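Local coordinates for protein malonate decarboxylase subunit alpha (Acinetobacter baumannii ATCC 17978, PDB 6MPR) that probably exchanges the acetyl group on an acyl carrier protein for malonyl, loading malonate for decarboxylation by the malonate decarboxylase complex, at residues N67-A72 with E232-R237; T299-P304 with H319-E324; M94-R99 with F116-P121. One frame throughout, in Å; residues are numbered along the deposited sequence.

Interaction 1. Residues N67-A72 with E232-R237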
loop_
_atom_site.group_PDB
_atom_site.type_symbol
_atom_site.label_atom_id
_atom_site.label_comp_id
_atom_site.label_asym_id
_atom_site.label_seq_id
_atom_site.Cartn_x
_atom_site.Cartn_y
_atom_site.Cartn_z
ATOM N N ASN A 67 -2.385 3.701 -17.919
ATOM C CA ASN A 67 -1.706 4.380 -16.821
ATOM C C ASN A 67 -2.228 5.806 -16.726
ATOM O O ASN A 67 -2.879 6.313 -17.642
ATOM C CB ASN A 67 -0.187 4.460 -17.024
ATOM C CG ASN A 67 0.486 3.118 -17.194
ATOM O OD1 ASN A 67 0.752 2.415 -16.219
ATOM N ND2 ASN A 67 0.842 2.792 -18.429
ATOM N N ASN A 68 -1.894 6.490 -15.636
ATOM C CA ASN A 68 -2.305 7.886 -15.556
ATOM C C ASN A 68 -1.686 8.710 -16.679
ATOM O O ASN A 68 -2.349 9.598 -17.235
ATOM C CB ASN A 68 -1.956 8.500 -14.208
ATOM C CG ASN A 68 -2.468 9.937 -14.088
ATOM O OD1 ASN A 68 -3.646 10.168 -13.795
ATOM N ND2 ASN A 68 -1.596 10.901 -14.354
ATOM N N GLN A 69 -0.436 8.424 -17.052
ATOM C CA GLN A 69 0.250 9.166 -18.106
ATOM C C GLN A 69 0.497 8.291 -19.332
ATOM O O GLN A 69 -0.113 8.513 -20.380
ATOM C CB GLN A 69 1.559 9.744 -17.555
ATOM C CG GLN A 69 1.365 10.647 -16.339
ATOM C CD GLN A 69 2.618 10.729 -15.483
ATOM O OE1 GLN A 69 2.740 10.019 -14.481
ATOM N NE2 GLN A 69 3.545 11.589 -15.864
ATOM N N LYS A 70 1.375 7.291 -19.232
ATOM C CA LYS A 70 1.700 6.432 -20.373
ATOM C C LYS A 70 0.482 5.641 -20.835
ATOM O O LYS A 70 -0.196 5.014 -20.020
ATOM C CB LYS A 70 2.824 5.467 -19.975
ATOM C CG LYS A 70 3.054 4.322 -20.943
ATOM C CD LYS A 70 4.263 3.500 -20.501
ATOM C CE LYS A 70 3.943 2.619 -19.309
ATOM N NZ LYS A 70 5.147 1.866 -18.806
ATOM N N GLN A 71 0.219 5.656 -22.148
ATOM C CA GLN A 71 -0.882 4.908 -22.752
ATOM C C GLN A 71 -0.330 3.916 -23.762
ATOM O O GLN A 71 0.425 4.296 -24.670
ATOM C CB GLN A 71 -1.906 5.807 -23.476
ATOM C CG GLN A 71 -2.419 7.006 -22.671
ATOM C CD GLN A 71 -3.148 6.566 -21.419
ATOM O OE1 GLN A 71 -3.967 5.630 -21.458
ATOM N NE2 GLN A 71 -2.847 7.216 -20.298
ATOM N N ALA A 72 -0.731 2.656 -23.624
ATOM C CA ALA A 72 -0.437 1.657 -24.647
ATOM C C ALA A 72 -1.427 1.857 -25.797
ATOM O O ALA A 72 -2.329 1.052 -26.051
ATOM C CB ALA A 72 -0.524 0.259 -24.057
ATOM N N GLU A 232 0.899 12.657 -22.455
ATOM C CA GLU A 232 0.698 14.105 -22.332
ATOM C C GLU A 232 1.444 14.670 -21.136
ATOM O O GLU A 232 1.665 13.973 -20.150
ATOM C CB GLU A 232 -0.781 14.447 -22.122
ATOM C CG GLU A 232 -1.748 13.960 -23.119
ATOM C CD GLU A 232 -3.118 14.541 -22.823
ATOM O OE1 GLU A 232 -3.303 15.755 -23.049
ATOM O OE2 GLU A 232 -3.984 13.799 -22.323
ATOM N N PRO A 233 1.783 15.974 -21.154
ATOM C CA PRO A 233 2.328 16.610 -19.950
ATOM C C PRO A 233 1.227 16.955 -18.968
ATOM O O PRO A 233 0.645 18.043 -19.034
ATOM C CB PRO A 233 3.012 17.877 -20.494
ATOM C CG PRO A 233 2.240 18.208 -21.727
ATOM C CD PRO A 233 1.804 16.882 -22.317
ATOM N N LEU A 234 0.942 16.052 -18.041
ATOM C CA LEU A 234 -0.151 16.238 -17.100
ATOM C C LEU A 234 0.295 16.811 -15.760
ATOM O O LEU A 234 -0.563 17.094 -14.914
ATOM C CB LEU A 234 -0.864 14.902 -16.873
ATOM C CG LEU A 234 -1.448 14.254 -18.134
ATOM C CD1 LEU A 234 -1.993 12.872 -17.804
ATOM C CD2 LEU A 234 -2.535 15.138 -18.753
ATOM N N PHE A 235 1.603 17.002 -15.543
ATOM C CA PHE A 235 2.119 17.423 -14.243
ATOM C C PHE A 235 2.899 18.724 -14.353
ATOM O O PHE A 235 3.792 19.007 -13.547
ATOM C CB PHE A 235 2.937 16.295 -13.608
ATOM C CG PHE A 235 2.067 15.154 -13.170
ATOM C CD1 PHE A 235 1.704 14.164 -14.065
ATOM C CD2 PHE A 235 1.514 15.140 -11.900
ATOM C CE1 PHE A 235 0.863 13.144 -13.672
ATOM C CE2 PHE A 235 0.659 14.129 -11.509
ATOM C CZ PHE A 235 0.334 13.129 -12.401
ATOM N N THR A 236 2.522 19.539 -15.335
ATOM C CA THR A 236 3.120 20.839 -15.580
ATOM C C THR A 236 2.037 21.899 -15.465
ATOM O O THR A 236 0.980 21.787 -16.100
ATOM C CB THR A 236 3.782 20.884 -16.966
ATOM O OG1 THR A 236 4.741 19.824 -17.060
ATOM C CG2 THR A 236 4.471 22.225 -17.201
ATOM N N ARG A 237 2.272 22.898 -14.622
ATOM C CA ARG A 237 1.415 24.072 -14.564
ATOM C C ARG A 237 2.227 25.278 -15.004
ATOM O O ARG A 237 3.323 25.514 -14.487
ATOM C CB ARG A 237 0.841 24.278 -13.160
ATOM C CG ARG A 237 -0.213 23.232 -12.779
ATOM C CD ARG A 237 -1.459 23.357 -13.662
ATOM N NE ARG A 237 -2.446 22.313 -13.383
ATOM C CZ ARG A 237 -2.426 21.109 -13.944
ATOM N NH1 ARG A 237 -1.466 20.808 -14.810
ATOM N NH2 ARG A 237 -3.363 20.210 -13.648
HETATM O O HOH W 1 -0.996 10.909 -21.004
HETATM O O HOH W 2 2.729 13.631 -17.769
#
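Gln69 and Phe235 form the centre of this meeting between two loops of a Rossmann-like α/β domain. The loop with 67-72 follows strand 61-64, the one with 232-237 follows strand 221-224, and both strands belong to the same parallel sheet.

The direct contacts are van der Waals. The side chain of Gln69 crosses that of Phe235 at about a right angle, bringing Gln69 CD to 3.5 Å from Phe235 CE1, with the amide and ring planes turned 57° apart. CG of Gln69 lies beside its backbone N and the chain is extended beyond it (chi2 156°), which carries the amide out to the ring. Leu234 CD1 lies 3.3 Å from Asn68 O, a methyl against a backbone oxygen. Asn68 is modelled in two conformers, and its amide approaches the edge of the Phe235 ring in one of them, a doubtful contact.

Hydrogen bonds first shape the 67-72 loop itself. Gln71 NE2 donates to Asn67 O (2.8 Å) and to Gln69 O (3.0 Å), coming at the latter from above the carbonyl plane, so one amide nitrogen holds two carbonyls of the same loop. A glutamine suits position 69 because both ends of its amide find partners: OE1 accepts from Arg350, while NE2 donates to Thr323 O.

Waters complete the join where the backbones stay apart. One donates to Gln69 O at 2.6 Å and accepts from Glu232 N at 3.0 Å. The second accepts from Gln69 NE2 (2.9 Å) and from Leu234 N (3.0 Å), and its oxygen sits in the plane of the Phe235 ring, at the edge.

Interaction 2. Residues T299-P304 with H319-E324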
loop_
_atom_site.group_PDB
_atom_site.type_symbol
_atom_site.label_atom_id
_atom_site.label_comp_id
_atom_site.label_asym_id
_atom_site.label_seq_id
_atom_site.Cartn_x
_atom_site.Cartn_y
_atom_site.Cartn_z
ATOM N N THR A 299 6.821 12.802 -2.259
ATOM C CA THR A 299 6.263 11.841 -3.200
ATOM C C THR A 299 5.538 12.674 -4.246
ATOM O O THR A 299 4.498 13.284 -3.955
ATOM C CB THR A 299 5.319 10.847 -2.522
ATOM O OG1 THR A 299 4.279 11.566 -1.840
ATOM C CG2 THR A 299 6.074 9.993 -1.524
ATOM N N LEU A 300 6.103 12.727 -5.450
ATOM C CA LEU A 300 5.669 13.717 -6.431
ATOM C C LEU A 300 6.249 13.358 -7.794
ATOM O O LEU A 300 7.355 12.821 -7.876
ATOM C CB LEU A 300 6.149 15.124 -6.027
ATOM C CG LEU A 300 5.396 16.308 -6.638
ATOM C CD1 LEU A 300 4.120 16.565 -5.832
ATOM C CD2 LEU A 300 6.287 17.520 -6.644
ATOM N N ASN A 301 5.519 13.680 -8.867
ATOM C CA ASN A 301 6.160 13.626 -10.169
ATOM C C ASN A 301 7.144 14.788 -10.296
ATOM O O ASN A 301 7.192 15.677 -9.438
ATOM C CB ASN A 301 5.111 13.619 -11.278
ATOM C CG ASN A 301 4.583 12.223 -11.551
ATOM O OD1 ASN A 301 4.860 11.292 -10.793
ATOM N ND2 ASN A 301 3.823 12.069 -12.626
ATOM N N PRO A 302 8.011 14.776 -11.333
ATOM C CA PRO A 302 8.973 15.898 -11.441
ATOM C C PRO A 302 8.329 17.180 -11.970
ATOM O O PRO A 302 8.443 17.555 -13.147
ATOM C CB PRO A 302 10.028 15.350 -12.408
ATOM C CG PRO A 302 9.735 13.888 -12.572
ATOM C CD PRO A 302 8.270 13.771 -12.376
ATOM N N HIS A 303 7.609 17.867 -11.084
ATOM C CA HIS A 303 6.943 19.107 -11.465
ATOM C C HIS A 303 7.996 20.105 -11.929
ATOM O O HIS A 303 8.955 20.366 -11.184
ATOM C CB HIS A 303 6.198 19.715 -10.274
ATOM C CG HIS A 303 4.993 18.945 -9.824
ATOM N ND1 HIS A 303 4.117 19.437 -8.875
ATOM C CD2 HIS A 303 4.523 17.725 -10.178
ATOM C CE1 HIS A 303 3.156 18.551 -8.669
ATOM N NE2 HIS A 303 3.377 17.507 -9.448
ATOM N N PRO A 304 7.876 20.676 -13.137
ATOM C CA PRO A 304 8.785 21.772 -13.487
ATOM C C PRO A 304 8.691 22.915 -12.503
ATOM O O PRO A 304 9.690 23.612 -12.274
ATOM C CB PRO A 304 8.320 22.187 -14.897
ATOM C CG PRO A 304 7.688 20.929 -15.442
ATOM C CD PRO A 304 6.943 20.385 -14.237
ATOM N N HIS A 319 10.522 10.888 -4.741
ATOM C CA HIS A 319 10.129 9.634 -5.374
ATOM C C HIS A 319 8.904 9.890 -6.244
ATOM O O HIS A 319 7.998 10.620 -5.837
ATOM C CB HIS A 319 9.813 8.559 -4.332
ATOM C CG HIS A 319 9.686 7.201 -4.931
ATOM N ND1 HIS A 319 8.468 6.656 -5.281
ATOM C CD2 HIS A 319 10.629 6.317 -5.342
ATOM C CE1 HIS A 319 8.663 5.475 -5.839
ATOM N NE2 HIS A 319 9.966 5.249 -5.898
ATOM N N CYS A 320 8.870 9.287 -7.439
ATOM C CA CYS A 320 7.949 9.697 -8.500
ATOM C C CYS A 320 6.972 8.590 -8.869
ATOM O O CYS A 320 7.364 7.426 -8.984
ATOM C CB CYS A 320 8.704 10.085 -9.775
ATOM S SG CYS A 320 9.803 11.491 -9.598
ATOM N N PHE A 321 5.701 8.985 -9.100
ATOM C CA PHE A 321 4.706 8.074 -9.658
ATOM C C PHE A 321 4.951 7.807 -11.140
ATOM O O PHE A 321 4.621 6.724 -11.636
ATOM C CB PHE A 321 3.301 8.659 -9.504
ATOM C CG PHE A 321 3.008 9.249 -8.155
ATOM C CD1 PHE A 321 2.555 8.451 -7.118
ATOM C CD2 PHE A 321 3.165 10.606 -7.939
ATOM C CE1 PHE A 321 2.250 9.001 -5.882
ATOM C CE2 PHE A 321 2.869 11.170 -6.705
ATOM C CZ PHE A 321 2.424 10.372 -5.671
ATOM N N GLY A 322 5.517 8.784 -11.844
ATOM C CA GLY A 322 5.749 8.761 -13.274
ATOM C C GLY A 322 6.753 9.836 -13.629
ATOM O O GLY A 322 7.315 10.496 -12.755
ATOM N N THR A 323 6.962 10.019 -14.926
ATOM C CA THR A 323 7.861 11.048 -15.433
ATOM C C THR A 323 7.129 12.386 -15.532
ATOM O O THR A 323 5.971 12.531 -15.128
ATOM C CB THR A 323 8.404 10.646 -16.809
ATOM O OG1 THR A 323 9.538 11.450 -17.119
ATOM C CG2 THR A 323 7.338 10.863 -17.906
ATOM N N GLU A 324 7.814 13.395 -16.064
ATOM C CA GLU A 324 7.113 14.507 -16.702
ATOM C C GLU A 324 7.857 14.855 -17.980
ATOM O O GLU A 324 9.091 14.867 -18.000
ATOM C CB GLU A 324 6.971 15.757 -15.814
ATOM C CG GLU A 324 6.323 16.956 -16.530
ATOM C CD GLU A 324 4.909 16.660 -17.090
ATOM O OE1 GLU A 324 4.678 15.629 -17.755
ATOM O OE2 GLU A 324 4.013 17.485 -16.879
#
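A short parallel β bridge between Thr299 and His319 opens this buried contact, which continues as two loops packed side by side where strands 297-299 and 317-319 end. These strands are neighbours in the mixed sheet, and 317-319 is its outermost strand within the chain. One bond of the bridge runs from Leu300 N to His319 O at 2.9 Å, nearly straight (167° at the hydrogen); His319 also bonds to the backbone of Trp298. The same carbonyl receives a CA-H contact from Thr299, and Cys320 CA returns one to Leu300 O at 3.2 Å.

Past the strands, a side chain takes over from the backbone. Asn301 suits this place because its short amide can stand in for a main-chain partner: OD1 accepts from Gly322 N at 2.8 Å, with the donor lifted 35° out of the carbonyl plane. OD1 also lies in plane at the edge of the Phe321 ring, whereas ND2 turns outward to Gln69 OE1. Asn301 is modelled in two conformers, so these contacts hold for one of them and are less certain. The Phe321 ring reaches back to 299-304, with CE2 3.8 Å from Leu300 CA.

Pro302 packs farther along the loops. The centre of an inverse gamma turn, it sets CG 3.8 Å from Cys320 SG and CD 3.4 Å from Gly322 O. Glu324 CB touches Pro302 O at 3.5 Å; the bend at chi2 (58°) turns the carboxylate away, to Thr236 OG1 and Phe235 N. Val152 and Val151 of the second subunit pack against Thr299 and His319. With helix 307-311 between the two strands in sequence, the whole is a compact β-α-β unit, joined again by loops beyond the C-terminal ends of its parallel strands.

Interaction 3. Residues M94-R99 with F116-P121; sequences MPSVGR and FSFAGP
Met94 and Phe116 end two neighbouring parallel strands of the large sheet, and here the contact is tight. Met94 O meets Phe116 CA in a CA-H contact of 3.0 Å. Both chains then turn a corner, at Pro95 and Ser117, and pair again. Proline, lacking an N-H, fits this bend while its carbonyl still serves: Pro95 O accepts from Phe118 N at 2.8 Å and, weakly, from Ser117 N. The return bond, Val97 N to Phe118 O, is 2.9 Å long and nearly straight (168°).

Val97 and Phe116 fill the buried face together. Their side chains cross at about a right angle, CG2 of Val97 lying 3.7 Å from Phe116 CB, and His102 and Leu103 of helix 100-107 close over the valine. Ser117 sends its hydroxyl out of the pair, to His141 O.

The other face is looser. Phe118 is partly exposed; chi1 -178° and chi2 77° together set its ring edge beside Ser96, whose OG stands 3.4 Å from Phe118 CD2 near the ring plane. Beyond Val97 and Ala119 the pairing loosens, with Gly120 partly exposed at the margin.

Strand 90-94, helix 100-107 and strand 111-116 make a β-α-β crossover of the Rossmann-like sheet, extended here by a two-stranded parallel pair bent away at its C-terminal edge.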
loop_
_atom_site.group_PDB
_atom_site.type_symbol
_atom_site.label_atom_id
_atom_site.label_comp_id
_atom_site.label_asym_id
_atom_site.label_seq_id
_atom_site.Cartn_x
_atom_site.Cartn_y
_atom_site.Cartn_z
ATOM N N MET A 94 -8.793 -0.846 -15.764
ATOM C CA MET A 94 -7.961 0.247 -16.241
ATOM C C MET A 94 -7.695 1.249 -15.130
ATOM O O MET A 94 -8.642 1.830 -14.594
ATOM C CB MET A 94 -8.629 0.941 -17.422
ATOM C CG MET A 94 -8.923 -0.009 -18.600
ATOM S SD MET A 94 -9.603 0.858 -20.016
ATOM C CE MET A 94 -8.140 1.744 -20.524
ATOM N N PRO A 95 -6.433 1.486 -14.763
ATOM C CA PRO A 95 -6.163 2.528 -13.763
ATOM C C PRO A 95 -6.702 3.881 -14.190
ATOM O O PRO A 95 -7.268 4.608 -13.374
ATOM C CB PRO A 95 -4.629 2.518 -13.657
ATOM C CG PRO A 95 -4.255 1.092 -14.034
ATOM C CD PRO A 95 -5.224 0.723 -15.129
ATOM N N SER A 96 -6.561 4.219 -15.469
ATOM C CA SER A 96 -6.989 5.517 -15.981
ATOM C C SER A 96 -7.676 5.313 -17.326
ATOM O O SER A 96 -7.124 4.639 -18.201
ATOM C CB SER A 96 -5.788 6.466 -16.120
ATOM O OG SER A 96 -6.219 7.810 -16.264
ATOM N N VAL A 97 -8.878 5.881 -17.481
ATOM C CA VAL A 97 -9.668 5.784 -18.710
ATOM C C VAL A 97 -9.701 7.176 -19.324
ATOM O O VAL A 97 -10.466 8.035 -18.877
ATOM C CB VAL A 97 -11.093 5.279 -18.455
ATOM C CG1 VAL A 97 -11.769 4.930 -19.781
ATOM C CG2 VAL A 97 -11.097 4.093 -17.524
ATOM N N GLY A 98 -8.895 7.398 -20.359
ATOM C CA GLY A 98 -8.854 8.689 -21.024
ATOM C C GLY A 98 -8.942 8.654 -22.541
ATOM O O GLY A 98 -9.639 9.488 -23.130
ATOM N N ARG A 99 -8.235 7.720 -23.186
ATOM C CA ARG A 99 -8.248 7.638 -24.644
ATOM C C ARG A 99 -9.668 7.412 -25.153
ATOM O O ARG A 99 -10.464 6.719 -24.522
ATOM C CB ARG A 99 -7.337 6.502 -25.132
ATOM C CG ARG A 99 -5.869 6.554 -24.670
ATOM C CD ARG A 99 -4.973 7.370 -25.613
ATOM N NE ARG A 99 -5.155 6.984 -27.007
ATOM C CZ ARG A 99 -4.720 7.684 -28.055
ATOM N NH1 ARG A 99 -4.039 8.811 -27.875
ATOM N NH2 ARG A 99 -4.965 7.253 -29.289
ATOM N N PHE A 116 -12.174 0.676 -12.727
ATOM C CA PHE A 116 -11.191 1.717 -13.027
ATOM C C PHE A 116 -10.926 2.569 -11.796
ATOM O O PHE A 116 -11.577 2.423 -10.756
ATOM C CB PHE A 116 -11.626 2.604 -14.211
ATOM C CG PHE A 116 -12.745 3.583 -13.891
ATOM C CD1 PHE A 116 -14.050 3.144 -13.735
ATOM C CD2 PHE A 116 -12.485 4.943 -13.795
ATOM C CE1 PHE A 116 -15.085 4.050 -13.466
ATOM C CE2 PHE A 116 -13.496 5.851 -13.522
ATOM C CZ PHE A 116 -14.798 5.405 -13.340
ATOM N N SER A 117 -9.929 3.453 -11.923
ATOM C CA SER A 117 -9.600 4.413 -10.871
ATOM C C SER A 117 -9.769 5.866 -11.290
ATOM O O SER A 117 -10.382 6.651 -10.551
ATOM C CB SER A 117 -8.173 4.181 -10.367
ATOM O OG SER A 117 -7.850 5.133 -9.361
ATOM N N PHE A 118 -9.254 6.277 -12.446
ATOM C CA PHE A 118 -9.361 7.680 -12.828
ATOM C C PHE A 118 -10.107 7.850 -14.145
ATOM O O PHE A 118 -9.966 7.036 -15.057
ATOM C CB PHE A 118 -7.984 8.348 -12.933
ATOM C CG PHE A 118 -8.059 9.809 -13.282
ATOM C CD1 PHE A 118 -8.409 10.750 -12.321
ATOM C CD2 PHE A 118 -7.821 10.236 -14.577
ATOM C CE1 PHE A 118 -8.500 12.088 -12.647
ATOM C CE2 PHE A 118 -7.901 11.587 -14.911
ATOM C CZ PHE A 118 -8.244 12.508 -13.948
ATOM N N ALA A 119 -10.922 8.902 -14.212
ATOM C CA ALA A 119 -11.474 9.407 -15.461
ATOM C C ALA A 119 -11.644 10.912 -15.333
ATOM O O ALA A 119 -11.762 11.455 -14.226
ATOM C CB ALA A 119 -12.810 8.745 -15.818
ATOM N N GLY A 120 -11.648 11.581 -16.484
ATOM C CA GLY A 120 -11.725 13.024 -16.539
ATOM C C GLY A 120 -13.023 13.562 -15.966
ATOM O O GLY A 120 -14.101 12.991 -16.153
ATOM N N PRO A 121 -12.936 14.694 -15.262
ATOM C CA PRO A 121 -14.112 15.228 -14.558
ATOM C C PRO A 121 -15.147 15.899 -15.444
ATOM O O PRO A 121 -16.257 16.173 -14.963
ATOM C CB PRO A 121 -13.494 16.255 -13.600
ATOM C CG PRO A 121 -12.285 16.740 -14.331
ATOM C CD PRO A 121 -11.752 15.555 -15.097
#

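In the fold
Interaction 2 is wholly buried and interaction 3 largely so, whereas interaction 1 is only partly buried and bridges loops through water. Interactions 2 and 3 each join neighbouring parallel strands close in sequence, but in different sheets; interaction 3 is held by backbone bonds, interaction 2 by one backbone bond and one to an asparagine amide. Interaction 1 spans a long stretch of chain, with interaction 3 nested inside it, and is also the meeting point. It shares polar and packing contacts with interaction 2, Pro233 CA lying 3.4 Å from Glu324 OE1, and packs on interaction 3, with Asn67 O 3.3 Å from Ser96 CB. Interactions 2 and 3 do not touch, their nearest atoms being about 10 Å apart.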